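Local coordinates for putative secreted glycosylhydrolase (Parabacteroides distasonis ATCC 8503, PDB 3IMM), which is probably a secreted hydrolase of the 3-keto-disaccharide hydrolase family, acting on sugars, and carries a bound sodium ion, at residues I40-E45 with K177-L182; F49-D54 with S63-Y68. One frame throughout, in Å; residues are numbered along the deposited sequence.

Contact 1. Residues I40-E45 with K177-L182; sequences IWTKDE and KGFIGL
Ile40 and Leu182 start the hydrogen bonding of two antiparallel strands: Ile40 N gives its hydrogen to Leu182 O at 3.0 Å, while a return bond from Leu182 N to Ile40 O is less certain, because the position of that oxygen is doubtful. Further along, Thr42 N reaches Ile180 O at 2.8 Å. The next rung is built differently, since Ile180 N donates to a side chain, Thr42 OG1, over 3.0 Å and nearly straight at 171°. That hydroxyl sits between the backbone N and the carbonyl carbon (chi1 56°), which turns it to the partner strand, and it passes its own hydrogen to Asp44 O at 2.8 Å. With an alanine here, Ile180 N and Asp44 O would probably lose the hydroxyl they share, and the turn after the strand would be less firmly tied. Strands 40-42 and 179-182 are neighbours in one sheet of a concanavalin-like β-sandwich, and their side chains divide between its two faces. On the inward face Ile40 CG2 lies beside Leu182 CB, while Ile180 and Leu182 go on to touch strand 191-200 of the opposite sheet. On the outer face the Trp41 indole leans across Gly181, with CE3 3.5 Å from Gly181 CA; Trp75 meets the indole edge-to-face. Past the strand, apolar contact passes to Glu45, whose CG stands over the centre of the Phe179 ring, a CH-pi contact of 3.8 Å to the centroid. Glu45 CB also meets Lys177 CE at 3.7 Å, the two side chains crossing at about a right angle.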
# COMPACT_ATOMS: atom_id res chain seq x y z
N ILE A 40 -7.46 3.32 -7.88
CA ILE A 40 -7.98 4.67 -7.61
C ILE A 40 -6.78 5.53 -7.21
O ILE A 40 -5.92 5.08 -6.44
CB ILE A 40 -9.09 4.68 -6.48
CG1 ILE A 40 -9.60 6.10 -6.20
CG2 ILE A 40 -8.62 3.97 -5.15
CD1 ILE A 40 -10.95 6.16 -5.59
N TRP A 41 -6.70 6.76 -7.75
CA TRP A 41 -5.53 7.58 -7.53
C TRP A 41 -5.92 8.92 -7.02
O TRP A 41 -7.02 9.41 -7.30
CB TRP A 41 -4.71 7.77 -8.82
CG TRP A 41 -4.27 6.48 -9.45
CD1 TRP A 41 -4.85 5.85 -10.50
CD2 TRP A 41 -3.16 5.67 -9.05
NE1 TRP A 41 -4.18 4.68 -10.77
CE2 TRP A 41 -3.14 4.55 -9.90
CE3 TRP A 41 -2.16 5.80 -8.08
CZ2 TRP A 41 -2.17 3.55 -9.80
CZ3 TRP A 41 -1.21 4.82 -7.97
CH2 TRP A 41 -1.23 3.70 -8.82
N THR A 42 -4.99 9.54 -6.30
CA THR A 42 -5.09 10.94 -6.01
C THR A 42 -4.94 11.71 -7.33
O THR A 42 -4.30 11.24 -8.27
CB THR A 42 -4.03 11.39 -4.98
OG1 THR A 42 -2.74 11.04 -5.45
CG2 THR A 42 -4.27 10.73 -3.62
N LYS A 43 -5.56 12.89 -7.40
CA LYS A 43 -5.41 13.76 -8.55
C LYS A 43 -4.09 14.55 -8.45
O LYS A 43 -3.58 15.05 -9.46
CB LYS A 43 -6.58 14.74 -8.65
CG LYS A 43 -7.90 14.14 -9.12
CD LYS A 43 -8.92 15.29 -9.28
CE LYS A 43 -10.20 14.80 -9.91
NZ LYS A 43 -11.19 15.84 -9.77
N ASP A 44 -3.57 14.64 -7.23
CA ASP A 44 -2.36 15.42 -6.90
C ASP A 44 -1.21 14.53 -6.41
O ASP A 44 -1.43 13.42 -5.95
CB ASP A 44 -2.69 16.44 -5.80
CG ASP A 44 -3.78 17.40 -6.19
OD1 ASP A 44 -3.86 17.79 -7.38
OD2 ASP A 44 -4.56 17.79 -5.28
N GLU A 45 0.01 15.04 -6.50
CA GLU A 45 1.20 14.34 -6.03
C GLU A 45 1.55 14.77 -4.62
O GLU A 45 1.25 15.89 -4.20
CB GLU A 45 2.39 14.58 -6.95
CG GLU A 45 2.14 14.11 -8.39
CD GLU A 45 3.35 14.21 -9.28
OE1 GLU A 45 4.40 13.68 -8.92
OE2 GLU A 45 3.25 14.83 -10.35
N LYS A 177 8.30 11.27 -4.64
CA LYS A 177 7.13 12.11 -4.83
C LYS A 177 6.29 11.47 -5.94
O LYS A 177 6.83 11.05 -6.97
CB LYS A 177 7.55 13.53 -5.25
CG LYS A 177 6.36 14.39 -5.73
CD LYS A 177 6.67 15.89 -5.90
CE LYS A 177 5.46 16.59 -6.49
NZ LYS A 177 5.70 18.03 -6.85
N GLY A 178 4.97 11.44 -5.76
CA GLY A 178 4.05 11.04 -6.82
C GLY A 178 2.65 10.80 -6.30
O GLY A 178 2.31 11.18 -5.17
N PHE A 179 1.85 10.15 -7.12
CA PHE A 179 0.45 9.93 -6.78
C PHE A 179 0.36 8.81 -5.75
O PHE A 179 1.28 7.99 -5.64
CB PHE A 179 -0.36 9.60 -8.03
CG PHE A 179 -0.26 10.63 -9.10
CD1 PHE A 179 -1.08 11.73 -9.08
CD2 PHE A 179 0.66 10.52 -10.12
CE1 PHE A 179 -0.99 12.68 -10.06
CE2 PHE A 179 0.75 11.48 -11.12
CZ PHE A 179 -0.07 12.56 -11.08
N ILE A 180 -0.74 8.83 -4.99
CA ILE A 180 -1.11 7.79 -4.07
C ILE A 180 -2.32 7.05 -4.64
O ILE A 180 -3.24 7.65 -5.21
CB ILE A 180 -1.38 8.37 -2.64
CG1 ILE A 180 -0.11 9.04 -2.10
CG2 ILE A 180 -1.81 7.29 -1.70
CD1 ILE A 180 -0.27 9.81 -0.77
N GLY A 181 -2.30 5.73 -4.55
CA GLY A 181 -3.43 4.93 -4.97
C GLY A 181 -3.69 3.69 -4.14
O GLY A 181 -2.87 3.27 -3.34
N LEU A 182 -4.88 3.14 -4.34
CA LEU A 182 -5.27 1.84 -3.82
C LEU A 182 -5.59 0.94 -5.00
O LEU A 182 -6.06 1.39 -6.05
CB LEU A 182 -6.51 1.95 -2.93
CG LEU A 182 -6.40 2.87 -1.72
CD1 LEU A 182 -7.78 3.06 -1.07
CD2 LEU A 182 -5.34 2.30 -0.73

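Contact 2. Residues F49-D54 with S63-Y68; sequences FELDLD and SGVVVY. With NA (sodium ion), chain D.
Phe49, Leu51 and Leu53 meet Val65, Val67 and Tyr68 in a buried, wholly apolar contact between strands of two different sheets, near the centre of the chain. The strand axes come no closer than 10.8 Å and no hydrogen bond joins them; side chains alone bridge the interval. Val65 is the double partner: its CG1 takes Leu51 CD2 at 3.5 Å, and its CG2 meets Leu53 CD1 tip to tip at 3.8 Å. With CG1 anti to the backbone N (chi1 -179°), the valine is turned so that one methyl meets each leucine. At the other end Phe49 brings the edge of its ring to Val67: Val67 CG1 lies close to the plane of the Phe49 ring, 4.0 Å from Phe49 CZ. The same ring approaches Tyr68 obliquely, Phe49 CE2 being 4.0 Å from Tyr68 CE1, while the Tyr68 hydroxyl bonds to Gly131 O. Ile180 of strand 179-182, next to residues 63-68 in their sheet, touches Phe49 and Leu51, and Leu182 touches Val65. Glu50, Asp52 and Asp54 face the other way and form salt bridges with Arg199, Arg126 and Arg194, so strand 49-54 has one apolar face and one charged face. At the start of the other strand, Ser63 O binds the sodium ion at 2.5 Å, with Asn62, Glu81 and Gln83 completing the site. Two antiparallel sheets laid face to face, with leucine, valine and aromatic side chains meeting between them, make the hydrophobic core of the β-sandwich expected in the concanavalin clan.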
# COMPACT_ATOMS: atom_id res chain seq x y z
N PHE A 49 4.91 13.13 3.77
CA PHE A 49 3.58 12.99 4.28
C PHE A 49 3.44 11.75 5.16
O PHE A 49 4.29 10.89 5.16
CB PHE A 49 2.60 12.93 3.11
CG PHE A 49 2.73 11.72 2.25
CD1 PHE A 49 2.12 10.52 2.61
CD2 PHE A 49 3.42 11.78 1.05
CE1 PHE A 49 2.22 9.39 1.78
CE2 PHE A 49 3.54 10.66 0.24
CZ PHE A 49 2.94 9.46 0.60
N GLU A 50 2.37 11.73 5.95
CA GLU A 50 1.89 10.53 6.58
C GLU A 50 0.46 10.26 6.16
O GLU A 50 -0.42 11.18 6.15
CB GLU A 50 2.05 10.56 8.10
CG GLU A 50 1.46 11.68 8.80
CD GLU A 50 1.85 11.70 10.28
OE1 GLU A 50 2.39 10.71 10.79
OE2 GLU A 50 1.62 12.72 10.92
N LEU A 51 0.24 9.00 5.77
CA LEU A 51 -1.03 8.52 5.27
C LEU A 51 -1.57 7.57 6.33
O LEU A 51 -0.87 6.67 6.76
CB LEU A 51 -0.81 7.84 3.91
CG LEU A 51 -1.95 7.10 3.21
CD1 LEU A 51 -3.01 8.08 2.72
CD2 LEU A 51 -1.43 6.24 2.05
N ASP A 52 -2.81 7.80 6.75
CA ASP A 52 -3.55 6.92 7.66
C ASP A 52 -4.72 6.32 6.91
O ASP A 52 -5.39 7.00 6.08
CB ASP A 52 -4.16 7.73 8.80
CG ASP A 52 -3.37 7.65 10.05
OD1 ASP A 52 -2.16 7.57 9.99
OD2 ASP A 52 -4.00 7.68 11.10
N LEU A 53 -5.01 5.06 7.22
CA LEU A 53 -6.17 4.40 6.68
C LEU A 53 -6.56 3.22 7.55
O LEU A 53 -5.71 2.60 8.18
CB LEU A 53 -5.90 3.91 5.27
CG LEU A 53 -4.79 2.86 5.03
CD1 LEU A 53 -5.15 1.97 3.86
CD2 LEU A 53 -3.41 3.50 4.81
N ASP A 54 -7.85 2.92 7.57
CA ASP A 54 -8.37 1.72 8.18
C ASP A 54 -8.56 0.79 7.03
O ASP A 54 -8.85 1.26 5.91
CB ASP A 54 -9.72 1.97 8.86
CG ASP A 54 -9.67 3.04 9.97
OD1 ASP A 54 -8.56 3.40 10.42
OD2 ASP A 54 -10.75 3.55 10.39
N SER A 63 -3.65 -7.09 -1.33
CA SER A 63 -3.89 -5.75 -1.89
C SER A 63 -2.70 -4.86 -1.50
O SER A 63 -1.66 -5.36 -1.13
CB SER A 63 -5.23 -5.20 -1.39
OG SER A 63 -5.57 -3.97 -2.02
N GLY A 64 -2.82 -3.55 -1.60
CA GLY A 64 -1.66 -2.70 -1.31
C GLY A 64 -1.95 -1.24 -1.50
O GLY A 64 -2.84 -0.88 -2.25
N VAL A 65 -1.20 -0.41 -0.79
CA VAL A 65 -1.27 1.03 -0.91
C VAL A 65 -0.07 1.41 -1.76
O VAL A 65 1.07 0.95 -1.49
CB VAL A 65 -1.22 1.69 0.47
CG1 VAL A 65 -1.32 3.19 0.33
CG2 VAL A 65 -2.38 1.13 1.38
N VAL A 66 -0.29 2.23 -2.78
CA VAL A 66 0.78 2.64 -3.69
C VAL A 66 1.14 4.08 -3.39
O VAL A 66 0.27 4.90 -3.28
CB VAL A 66 0.37 2.43 -5.16
CG1 VAL A 66 1.47 2.84 -6.10
CG2 VAL A 66 0.02 0.94 -5.38
N VAL A 67 2.42 4.36 -3.23
CA VAL A 67 2.90 5.73 -2.99
C VAL A 67 3.98 6.03 -4.02
O VAL A 67 4.50 5.12 -4.72
CB VAL A 67 3.43 5.94 -1.53
CG1 VAL A 67 2.30 5.68 -0.50
CG2 VAL A 67 4.69 5.06 -1.21
N TYR A 68 4.29 7.31 -4.16
CA TYR A 68 5.39 7.74 -5.00
C TYR A 68 5.21 7.27 -6.44
O TYR A 68 6.19 6.89 -7.12
CB TYR A 68 6.72 7.17 -4.44
CG TYR A 68 7.17 7.65 -3.08
CD1 TYR A 68 6.57 8.73 -2.47
CD2 TYR A 68 8.29 7.06 -2.45
CE1 TYR A 68 7.00 9.18 -1.25
CE2 TYR A 68 8.75 7.54 -1.23
CZ TYR A 68 8.10 8.60 -0.64
OH TYR A 68 8.53 9.11 0.55
NA NA D . -0.29 -6.62 -2.87

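Strand 179-182 joins the two contacts: in contact 1 it is bonded to strand 40-42, and on its other side it adjoins strand 62-69, which carries residues 63-68 of contact 2. Gly181 O lies 2.8 Å from Val66 N, a probable hydrogen bond of that shared sheet. Across the core Ile180 CD1 packs 3.5 Å from Phe49 CZ. Within its own sheet, Ile180 CG2 also packs against Val66 O. The centres of contact 1 and contact 2 are about 10 Å apart. Contact 1 thus builds within a sheet and contact 2 between sheets. The sodium ion is bound directly by Ser63 in contact 2, whereas the Leu182 side chain of contact 1 stays about 10 Å from it.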